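PDB 3KZG: arginine 3rd transport system periplasmic binding protein from Legionella pneumophila subsp. pneumophila str. Philadelphia 1, which probably binds arginine in the periplasm and delivers it to a membrane transporter, as family 3 bacterial solute-binding proteins do for amino acids. Local coordinates for residues V203-K206 against K207-I211; G114-K117 against G118-Y121. All blocks are in the same frame, centred on the assembly; numbering follows the deposited sequence.

Contact 1: residues V203-K206 against K207-I211; sequences VLIK and KINKI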
ATOM      1  N   VAL A 203      20.207 -17.444  21.772  1.00 20.67           N
ATOM      2  CA  VAL A 203      18.820 -17.341  22.199  1.00 19.90           C
ATOM      3  C   VAL A 203      18.349 -15.896  22.055  1.00 21.33           C
ATOM      4  O   VAL A 203      17.250 -15.641  21.552  1.00 19.04           O
ATOM      5  CB  VAL A 203      18.627 -17.794  23.661  1.00 22.24           C
ATOM      6  CG1 VAL A 203      17.209 -17.474  24.119  1.00 21.07           C
ATOM      7  CG2 VAL A 203      18.887 -19.297  23.782  1.00 21.98           C
ATOM      8  N   LEU A 204      19.183 -14.953  22.486  1.00 18.97           N
ATOM      9  CA  LEU A 204      18.839 -13.538  22.391  1.00 18.13           C
ATOM     10  C   LEU A 204      18.746 -13.090  20.930  1.00 17.41           C
ATOM     11  O   LEU A 204      17.830 -12.355  20.550  1.00 18.11           O
ATOM     12  CB  LEU A 204      19.878 -12.684  23.135  1.00 18.19           C
ATOM     13  CG  LEU A 204      19.734 -11.158  23.059  1.00 16.41           C
ATOM     14  CD1 LEU A 204      18.366 -10.734  23.569  1.00 17.49           C
ATOM     15  CD2 LEU A 204      20.840 -10.502  23.877  1.00 15.66           C
ATOM     16  N   ILE A 205      19.699 -13.529  20.119  1.00 16.00           N
ATOM     17  CA  ILE A 205      19.717 -13.178  18.707  1.00 16.48           C
ATOM     18  C   ILE A 205      18.441 -13.675  18.011  1.00 16.68           C
ATOM     19  O   ILE A 205      17.851 -12.965  17.183  1.00 15.47           O
ATOM     20  CB  ILE A 205      20.972 -13.770  18.025  1.00 15.86           C
ATOM     21  CG1 ILE A 205      22.217 -13.014  18.508  1.00 17.78           C
ATOM     22  CG2 ILE A 205      20.859 -13.678  16.511  1.00 16.71           C
ATOM     23  CD1 ILE A 205      22.217 -11.523  18.145  1.00 17.86           C
ATOM     24  N   LYS A 206      18.011 -14.887  18.357  1.00 15.99           N
ATOM     25  CA  LYS A 206      16.804 -15.458  17.772  1.00 16.13           C
ATOM     26  C   LYS A 206      15.559 -14.650  18.111  1.00 17.39           C
ATOM     27  O   LYS A 206      14.674 -14.483  17.268  1.00 15.60           O
ATOM     28  CB  LYS A 206      16.639 -16.916  18.210  1.00 16.84           C
ATOM     29  CG  LYS A 206      17.563 -17.853  17.443  1.00 20.12           C
ATOM     30  CD  LYS A 206      17.430 -19.302  17.891  1.00 23.97           C
ATOM     31  CE  LYS A 206      18.425 -20.182  17.141  1.00 23.37           C
ATOM     32  NZ  LYS A 206      18.394 -21.594  17.598  1.00 25.79           N
ATOM     33  N   LYS A 207      15.486 -14.146  19.341  1.00 15.34           N
ATOM     34  CA  LYS A 207      14.345 -13.331  19.751  1.00 16.42           C
ATOM     35  C   LYS A 207      14.384 -12.002  18.980  1.00 14.47           C
ATOM     36  O   LYS A 207      13.350 -11.464  18.591  1.00 13.30           O
ATOM     37  CB  LYS A 207      14.395 -13.082  21.268  1.00 20.97           C
ATOM     38  CG  LYS A 207      14.195 -14.353  22.111  1.00 25.21           C
ATOM     39  CD  LYS A 207      14.399 -14.117  23.612  1.00 29.06           C
ATOM     40  CE  LYS A 207      15.871 -13.886  23.948  1.00 32.60           C
ATOM     41  NZ  LYS A 207      16.151 -13.864  25.426  1.00 32.73           N
ATOM     42  N   ILE A 208      15.587 -11.479  18.753  1.00 14.80           N
ATOM     43  CA  ILE A 208      15.737 -10.230  18.013  1.00 14.65           C
ATOM     44  C   ILE A 208      15.352 -10.419  16.539  1.00 13.17           C
ATOM     45  O   ILE A 208      14.829  -9.505  15.905  1.00 14.84           O
ATOM     46  CB  ILE A 208      17.187  -9.699  18.107  1.00 13.37           C
ATOM     47  CG1 ILE A 208      17.476  -9.239  19.539  1.00 14.07           C
ATOM     48  CG2 ILE A 208      17.403  -8.551  17.118  1.00 16.60           C
ATOM     49  CD1 ILE A 208      18.925  -8.884  19.789  1.00 12.17           C
ATOM     50  N   ASN A 209      15.608 -11.604  15.996  1.00 13.58           N
ATOM     51  CA  ASN A 209      15.257 -11.866  14.607  1.00 12.99           C
ATOM     52  C   ASN A 209      13.737 -11.839  14.449  1.00 13.61           C
ATOM     53  O   ASN A 209      13.214 -11.218  13.517  1.00 13.70           O
ATOM     54  CB  ASN A 209      15.825 -13.213  14.146  1.00 13.36           C
ATOM     55  CG  ASN A 209      17.336 -13.180  13.988  1.00 12.99           C
ATOM     56  OD1 ASN A 209      17.939 -12.103  13.936  1.00 14.76           O
ATOM     57  ND2 ASN A 209      17.957 -14.357  13.902  1.00 10.48           N
ATOM     58  N   LYS A 210      13.026 -12.502  15.356  1.00 13.25           N
ATOM     59  CA  LYS A 210      11.575 -12.509  15.291  1.00 15.25           C
ATOM     60  C   LYS A 210      11.057 -11.076  15.361  1.00 14.57           C
ATOM     61  O   LYS A 210      10.174 -10.701  14.592  1.00 13.11           O
ATOM     62  CB  LYS A 210      10.974 -13.348  16.426  1.00 19.42           C
ATOM     63  CG  LYS A 210      11.242 -14.838  16.272  1.00 25.24           C
ATOM     64  CD  LYS A 210      10.266 -15.709  17.069  1.00 28.79           C
ATOM     65  CE  LYS A 210      10.466 -15.580  18.571  1.00 31.45           C
ATOM     66  NZ  LYS A 210       9.681 -16.607  19.319  1.00 32.00           N
ATOM     67  N   ILE A 211      11.625 -10.278  16.267  1.00 14.71           N
ATOM     68  CA  ILE A 211      11.227  -8.881  16.430  1.00 13.82           C
ATOM     69  C   ILE A 211      11.443  -8.095  15.137  1.00 14.11           C
ATOM     70  O   ILE A 211      10.600  -7.286  14.746  1.00 13.31           O
ATOM     71  CB  ILE A 211      12.037  -8.172  17.562  1.00 16.57           C
ATOM     72  CG1 ILE A 211      11.690  -8.769  18.927  1.00 17.92           C
ATOM     73  CG2 ILE A 211      11.731  -6.677  17.576  1.00 15.38           C
ATOM     74  CD1 ILE A 211      10.221  -8.670  19.279  1.00 19.83           C
TER

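Contact 2: residues G114-K117 against G118-Y121; sequences GVRK and GTPY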
ATOM      1  N   GLY A 114      41.681   6.612   2.465  1.00 20.52           N
ATOM      2  CA  GLY A 114      41.465   6.555   3.898  1.00 19.37           C
ATOM      3  C   GLY A 114      40.374   5.545   4.204  1.00 20.05           C
ATOM      4  O   GLY A 114      39.414   5.410   3.442  1.00 21.13           O
ATOM      5  N   VAL A 115      40.516   4.831   5.314  1.00 19.07           N
ATOM      6  CA  VAL A 115      39.538   3.827   5.715  1.00 19.41           C
ATOM      7  C   VAL A 115      39.398   3.799   7.235  1.00 19.05           C
ATOM      8  O   VAL A 115      40.350   4.101   7.954  1.00 19.57           O
ATOM      9  CB  VAL A 115      39.956   2.423   5.198  1.00 21.61           C
ATOM     10  CG1 VAL A 115      39.294   1.339   6.014  1.00 22.35           C
ATOM     11  CG2 VAL A 115      39.572   2.279   3.725  1.00 19.83           C
ATOM     12  N   ARG A 116      38.209   3.446   7.718  1.00 17.89           N
ATOM     13  CA  ARG A 116      37.948   3.378   9.154  1.00 17.12           C
ATOM     14  C   ARG A 116      38.473   2.047   9.693  1.00 18.95           C
ATOM     15  O   ARG A 116      38.005   0.978   9.294  1.00 18.76           O
ATOM     16  CB  ARG A 116      36.443   3.482   9.420  1.00 17.62           C
ATOM     17  CG  ARG A 116      36.050   3.677  10.882  1.00 18.23           C
ATOM     18  CD  ARG A 116      34.540   3.572  11.041  1.00 17.91           C
ATOM     19  NE  ARG A 116      34.069   4.066  12.331  1.00 16.72           N
ATOM     20  CZ  ARG A 116      32.807   4.002  12.744  1.00 17.01           C
ATOM     21  NH1 ARG A 116      31.876   3.454  11.969  1.00 19.44           N
ATOM     22  NH2 ARG A 116      32.469   4.507  13.923  1.00 17.59           N
ATOM     23  N   LYS A 117      39.442   2.114  10.599  1.00 18.45           N
ATOM     24  CA  LYS A 117      40.035   0.911  11.179  1.00 18.52           C
ATOM     25  C   LYS A 117      38.982  -0.011  11.796  1.00 16.97           C
ATOM     26  O   LYS A 117      38.172   0.422  12.606  1.00 16.67           O
ATOM     27  CB  LYS A 117      41.069   1.290  12.245  1.00 20.00           C
ATOM     28  CG  LYS A 117      41.804   0.085  12.830  1.00 24.04           C
ATOM     29  CD  LYS A 117      42.816   0.485  13.895  1.00 26.51           C
ATOM     30  CE  LYS A 117      43.597  -0.731  14.380  1.00 29.66           C
ATOM     31  NZ  LYS A 117      44.602  -0.395  15.432  1.00 31.58           N
ATOM     32  N   GLY A 118      39.014  -1.287  11.419  1.00 17.37           N
ATOM     33  CA  GLY A 118      38.053  -2.242  11.949  1.00 18.40           C
ATOM     34  C   GLY A 118      37.016  -2.683  10.927  1.00 20.59           C
ATOM     35  O   GLY A 118      36.349  -3.699  11.118  1.00 19.16           O
ATOM     36  N   THR A 119      36.871  -1.920   9.843  1.00 20.96           N
ATOM     37  CA  THR A 119      35.911  -2.264   8.796  1.00 20.63           C
ATOM     38  C   THR A 119      36.592  -3.117   7.735  1.00 20.00           C
ATOM     39  O   THR A 119      37.813  -3.249   7.719  1.00 20.82           O
ATOM     40  CB  THR A 119      35.348  -1.008   8.077  1.00 21.98           C
ATOM     41  OG1 THR A 119      36.400  -0.356   7.354  1.00 22.70           O
ATOM     42  CG2 THR A 119      34.733  -0.046   9.069  1.00 22.37           C
ATOM     43  N   PRO A 120      35.802  -3.715   6.832  1.00 19.58           N
ATOM     44  CA  PRO A 120      36.373  -4.548   5.773  1.00 18.52           C
ATOM     45  C   PRO A 120      36.746  -3.698   4.560  1.00 17.74           C
ATOM     46  O   PRO A 120      37.070  -4.226   3.497  1.00 17.12           O
ATOM     47  CB  PRO A 120      35.246  -5.522   5.472  1.00 20.12           C
ATOM     48  CG  PRO A 120      34.039  -4.646   5.606  1.00 20.47           C
ATOM     49  CD  PRO A 120      34.334  -3.851   6.872  1.00 20.38           C
ATOM     50  N   TYR A 121      36.719  -2.378   4.734  1.00 17.89           N
ATOM     51  CA  TYR A 121      37.016  -1.465   3.636  1.00 17.94           C
ATOM     52  C   TYR A 121      38.457  -1.469   3.123  1.00 18.86           C
ATOM     53  O   TYR A 121      38.694  -1.287   1.923  1.00 18.82           O
ATOM     54  CB  TYR A 121      36.565  -0.050   4.005  1.00 19.91           C
ATOM     55  CG  TYR A 121      35.062   0.040   4.220  1.00 20.74           C
ATOM     56  CD1 TYR A 121      34.182  -0.706   3.426  1.00 20.86           C
ATOM     57  CD2 TYR A 121      34.518   0.880   5.191  1.00 20.41           C
ATOM     58  CE1 TYR A 121      32.804  -0.617   3.593  1.00 20.87           C
ATOM     59  CE2 TYR A 121      33.134   0.977   5.366  1.00 20.93           C
ATOM     60  CZ  TYR A 121      32.287   0.224   4.561  1.00 19.30           C
ATOM     61  OH  TYR A 121      30.926   0.302   4.721  1.00 21.87           O
TER

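Contact 1: residues V203-K206 against K207-I211
Two successive turns of the alpha-helix 202-217 meet here, and Lys-207 folds back over Val-203 and Leu-204. The backbone carries i-to-i+4 hydrogen bonds throughout, from the N atoms of Lys-207, Ile-208, Asn-209 and Lys-210 to the O atoms of Val-203, Leu-204, Ile-205 and Lys-206; the last is the straightest, with an N-H...O angle of 164°. Lys-207 CG already lies 3.4 Å from Val-203 O, and the bend at chi3 (-71°) swings CE over the same carbonyl and to 3.4 Å from Leu-204 CA. CE also meets Val-203 CG1 at 3.8 Å, and the lysine chain crosses the Leu-204 side chain at about a right angle. Ile-208 CD1 approaches Leu-204 CG at 4.1 Å; both side chains also touch Leu-66, and Ile-208 meets Ile-37 of helix 29-40. Ile-205 CG2 lies 4.0 Å from Asn-209 ND2, while Asn-209 OD1 accepts a hydrogen bond from Leu-85 N. Lys-210 NZ bonds to Ser-188 OG of the second subunit, so this flank of the helix meets that subunit. Ile-205, Ile-208 and Ile-211 are buried while the lysines lie toward the outside, the pattern of an amphipathic alpha-helix packed against a domain of the periplasmic binding protein fold.

Contact 2: residues G114-K117 against G118-Y121
Both the hydroxyl and the backbone N-H of Thr-119 donate to the carbonyl of Arg-116, with OG1 2.8 Å from Arg-116 O and Thr-119 N 3.2 Å from the same oxygen. The hydroxyl approaches in the carbonyl plane, whereas the N-H donor is tilted 20° from it, so two directions of approach grip one acceptor. A chi1 of 66° sets OG1 between the backbone N and carbonyl carbon of Thr-119, turned back toward the strand; OG1 also accepts a weak bond from Tyr-121 N at 3.3 Å. Gly-118 occupies the third position of the type II turn, and its positive phi (108°) suits glycine, since a CB would clash with Lys-117 O. Apolar contacts lie beside this polar centre. Val-115 CG1 lies 3.6 Å from Thr-119 OG1 and 3.7 Å from Tyr-121 CB, while Thr-119 CG2 sits 3.9 Å from Arg-116 CB, the two side chains crossing at about a right angle. Farther out, Tyr-121 OH is hydrogen-bonded to Asp-158 OD1, and Gly-118 O accepts from Arg-77 NH2. The type II beta turn thus links strand 112-116 to helix 121-127, with Pro-120 at the N-cap, a position consistent with the cleft-facing loop of family 3 binding proteins.

How the contacts relate
The two contacts are separate: their centres lie 28 Å apart and their nearest atoms about 18 Å, and they share no helix or strand. Contact 1 lies within a single helix, 21 Å from the centre of the chain, with buried isoleucines on one side and a neighbouring subunit within reach on another. Contact 2 is more central, at 10 Å, and joins a strand of the five-stranded sheet to the following helix without touching another chain of the assembly. Their bonding differs with the element. Regular main-chain bonds link the helical turns at 203-211, whereas at 114-121 a threonine hydroxyl supplements the main-chain bond of a tight turn after a strand.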